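Long-range contact in DUF2235 domain-containing protein (Pseudomonas aeruginosa, PDB 4O5P), which is the type VI secretion effector Tle1, a phospholipase with an alpha/beta-hydrolase-type catalytic domain that probably hydrolyses membrane phospholipids of target cells: residues A93-G101 with G110-G118. Residues are numbered along the deposited sequence; the frame is centred on the assembly and turned at random.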
loop_
_atom_site.group_PDB
_atom_site.type_symbol
_atom_site.label_atom_id
_atom_site.label_comp_id
_atom_site.label_asym_id
_atom_site.label_seq_id
_atom_site.Cartn_x
_atom_site.Cartn_y
_atom_site.Cartn_z
ATOM N N ALA A 93 0.988 -12.541 -2.090
ATOM C CA ALA A 93 1.427 -13.793 -1.494
ATOM C C ALA A 93 1.076 -14.946 -2.421
ATOM O O ALA A 93 1.869 -15.870 -2.589
ATOM C CB ALA A 93 0.816 -13.986 -0.120
ATOM N N ARG A 94 -0.101 -14.880 -3.043
ATOM C CA ARG A 94 -0.500 -15.901 -4.010
ATOM C C ARG A 94 0.486 -15.993 -5.175
ATOM O O ARG A 94 0.909 -17.085 -5.540
ATOM C CB ARG A 94 -1.948 -15.676 -4.484
ATOM C CG ARG A 94 -2.974 -15.988 -3.394
ATOM C CD ARG A 94 -4.369 -15.478 -3.719
ATOM N NE ARG A 94 -5.150 -15.365 -2.489
ATOM C CZ ARG A 94 -5.996 -16.296 -2.045
ATOM N NH1 ARG A 94 -6.208 -17.403 -2.749
ATOM N NH2 ARG A 94 -6.656 -16.105 -0.915
ATOM N N LEU A 95 0.898 -14.849 -5.717
ATOM C CA LEU A 95 1.849 -14.822 -6.828
ATOM C C LEU A 95 3.248 -15.300 -6.436
ATOM O O LEU A 95 3.964 -15.887 -7.265
ATOM C CB LEU A 95 1.928 -13.413 -7.420
ATOM C CG LEU A 95 0.674 -13.003 -8.182
ATOM C CD1 LEU A 95 0.718 -11.522 -8.523
ATOM C CD2 LEU A 95 0.527 -13.867 -9.442
ATOM N N ILE A 96 3.627 -15.041 -5.179
ATOM C CA ILE A 96 4.884 -15.555 -4.644
ATOM C C ILE A 96 4.831 -17.089 -4.463
ATOM O O ILE A 96 5.765 -17.792 -4.837
ATOM C CB ILE A 96 5.268 -14.832 -3.339
ATOM C CG1 ILE A 96 5.679 -13.382 -3.644
ATOM C CG2 ILE A 96 6.413 -15.560 -2.641
ATOM C CD1 ILE A 96 6.926 -13.287 -4.519
ATOM N N HIS A 97 3.732 -17.599 -3.914
ATOM C CA HIS A 97 3.521 -19.034 -3.786
ATOM C C HIS A 97 3.645 -19.734 -5.147
ATOM O O HIS A 97 4.175 -20.838 -5.235
ATOM C CB HIS A 97 2.120 -19.332 -3.239
ATOM C CG HIS A 97 1.862 -18.792 -1.868
ATOM N ND1 HIS A 97 0.588 -18.646 -1.356
ATOM C CD2 HIS A 97 2.707 -18.384 -0.893
ATOM C CE1 HIS A 97 0.663 -18.171 -0.126
ATOM N NE2 HIS A 97 1.935 -17.994 0.174
ATOM N N ALA A 98 3.130 -19.089 -6.196
ATOM C CA ALA A 98 3.151 -19.642 -7.557
ATOM C C ALA A 98 4.409 -19.282 -8.339
ATOM O O ALA A 98 4.532 -19.624 -9.524
ATOM C CB ALA A 98 1.918 -19.183 -8.335
ATOM N N SER A 99 5.330 -18.573 -7.694
ATOM C CA SER A 99 6.600 -18.231 -8.326
ATOM C C SER A 99 7.674 -19.297 -8.064
ATOM O O SER A 99 7.709 -19.928 -7.007
ATOM C CB SER A 99 7.094 -16.851 -7.867
ATOM O OG SER A 99 6.378 -15.791 -8.495
ATOM N N ILE A 100 8.546 -19.488 -9.042
ATOM C CA ILE A 100 9.662 -20.422 -8.925
ATOM C C ILE A 100 10.816 -19.736 -8.186
ATOM O O ILE A 100 11.004 -18.528 -8.326
ATOM C CB ILE A 100 10.100 -20.860 -10.337
ATOM C CG1 ILE A 100 8.926 -21.535 -11.055
ATOM C CG2 ILE A 100 11.329 -21.767 -10.295
ATOM C CD1 ILE A 100 9.077 -21.584 -12.574
ATOM N N GLY A 101 11.575 -20.485 -7.389
ATOM C CA GLY A 101 12.733 -19.923 -6.708
ATOM C C GLY A 101 12.923 -20.442 -5.297
ATOM O O GLY A 101 13.570 -19.803 -4.464
ATOM N N GLY A 110 19.630 -20.400 -10.761
ATOM C CA GLY A 110 19.565 -18.975 -11.045
ATOM C C GLY A 110 18.221 -18.300 -10.825
ATOM O O GLY A 110 18.055 -17.110 -11.119
ATOM N N ILE A 111 17.253 -19.053 -10.316
ATOM C CA ILE A 111 15.954 -18.480 -10.015
ATOM C C ILE A 111 15.763 -18.385 -8.505
ATOM O O ILE A 111 15.924 -19.383 -7.791
ATOM C CB ILE A 111 14.817 -19.302 -10.650
ATOM C CG1 ILE A 111 15.005 -19.375 -12.163
ATOM C CG2 ILE A 111 13.462 -18.676 -10.330
ATOM C CD1 ILE A 111 13.940 -20.201 -12.863
ATOM N N PHE A 112 15.421 -17.180 -8.036
ATOM C CA PHE A 112 15.249 -16.879 -6.611
ATOM C C PHE A 112 13.903 -16.192 -6.399
ATOM O O PHE A 112 13.415 -15.501 -7.294
ATOM C CB PHE A 112 16.337 -15.904 -6.148
ATOM C CG PHE A 112 17.723 -16.461 -6.218
ATOM C CD1 PHE A 112 18.439 -16.437 -7.409
ATOM C CD2 PHE A 112 18.320 -16.994 -5.082
ATOM C CE1 PHE A 112 19.733 -16.968 -7.466
ATOM C CE2 PHE A 112 19.600 -17.515 -5.134
ATOM C CZ PHE A 112 20.308 -17.507 -6.321
ATOM N N LYS A 113 13.304 -16.373 -5.224
ATOM C CA LYS A 113 12.113 -15.592 -4.872
ATOM C C LYS A 113 12.166 -15.126 -3.417
ATOM O O LYS A 113 12.722 -15.815 -2.542
ATOM C CB LYS A 113 10.809 -16.349 -5.187
ATOM C CG LYS A 113 10.386 -17.402 -4.180
ATOM C CD LYS A 113 9.199 -18.193 -4.731
ATOM C CE LYS A 113 8.598 -19.135 -3.696
ATOM N NZ LYS A 113 7.464 -19.939 -4.271
ATOM N N TYR A 114 11.605 -13.940 -3.176
ATOM C CA TYR A 114 11.657 -13.315 -1.869
ATOM C C TYR A 114 10.303 -12.706 -1.540
ATOM O O TYR A 114 9.641 -12.131 -2.418
ATOM C CB TYR A 114 12.728 -12.225 -1.847
ATOM C CG TYR A 114 14.130 -12.732 -2.113
ATOM C CD1 TYR A 114 14.897 -13.273 -1.092
ATOM C CD2 TYR A 114 14.689 -12.654 -3.385
ATOM C CE1 TYR A 114 16.194 -13.727 -1.324
ATOM C CE2 TYR A 114 15.972 -13.110 -3.634
ATOM C CZ TYR A 114 16.719 -13.646 -2.597
ATOM O OH TYR A 114 17.997 -14.092 -2.837
ATOM N N TYR A 115 9.888 -12.837 -0.285
ATOM C CA TYR A 115 8.613 -12.282 0.160
ATOM C C TYR A 115 8.843 -11.287 1.271
ATOM O O TYR A 115 9.567 -11.568 2.220
ATOM C CB TYR A 115 7.676 -13.387 0.674
ATOM C CG TYR A 115 6.456 -12.834 1.387
ATOM C CD1 TYR A 115 5.357 -12.361 0.671
ATOM C CD2 TYR A 115 6.416 -12.753 2.778
ATOM C CE1 TYR A 115 4.244 -11.837 1.320
ATOM C CE2 TYR A 115 5.318 -12.229 3.433
ATOM C CZ TYR A 115 4.242 -11.770 2.705
ATOM O OH TYR A 115 3.144 -11.267 3.359
ATOM N N CYS A 116 8.217 -10.124 1.169
ATOM C CA CYS A 116 8.299 -9.140 2.234
ATOM C C CYS A 116 6.906 -8.888 2.846
ATOM O O CYS A 116 5.995 -8.442 2.144
ATOM C CB CYS A 116 8.898 -7.851 1.674
ATOM S SG CYS A 116 9.069 -6.528 2.869
ATOM N N PRO A 117 6.740 -9.170 4.155
ATOM C CA PRO A 117 5.468 -8.901 4.844
ATOM C C PRO A 117 5.062 -7.442 4.804
ATOM O O PRO A 117 5.904 -6.548 4.693
ATOM C CB PRO A 117 5.745 -9.303 6.302
ATOM C CG PRO A 117 7.233 -9.487 6.410
ATOM C CD PRO A 117 7.735 -9.806 5.045
ATOM N N GLY A 118 3.764 -7.201 4.930
ATOM C CA GLY A 118 3.254 -5.845 4.914
ATOM C C GLY A 118 3.575 -5.026 6.157
ATOM O O GLY A 118 3.817 -5.567 7.244
HETATM O O HOH W 1 11.405 -16.266 -9.271
HETATM O O HOH W 2 15.094 -17.863 -3.476
#
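Lys113 reaches from strand 111-116 to the end of helix 91-97, where its NZ donates to two backbone carbonyls: Ile96 O of the last turn at 2.8 Å and Ser99 O of the following loop at 2.7 Å. With chi1 at 80°, CG is wedged between the two backbone branches at CA, and from there the chain runs fully extended, which carries the ammonium across the gap between strand and helix. The approach to the carbonyls is bent, 147° at Ile96 O and 149° at Ser99 O, with NZ somewhat off each carbonyl plane. Ile96 O has a second donor, the backbone N of Ser99, which approaches from the opposite face of the carbonyl plane. Along the shaft, Ser99 CB packs against Lys113 CD at 4.0 Å.

Beside the lysine, the Ile96 side chain meets Tyr115 at about a right angle, with CG2 4.2 Å from Tyr115 CB and CG1 at the ring edge. The Tyr115 hydroxyl is hydrogen-bonded to the Asp72 carboxylate and to the backbone N of Asp78. Towards the other end, Ile100 CG2 touches Ile111 CG2 at 3.8 Å.

The axes of helix 93-97 and strand 111-116 approach to 9.2 Å, while Phe112 and Tyr114 pack on helix 139-162. Strands 62-71 and 111-116 are parallel neighbours with helix 91-97 between them in the chain, a beta-alpha-beta crossover consistent with the alpha/beta-hydrolase family. Both carbonyls would probably favour the charged amine, which ties the last helical turn and the loop after it to the strand.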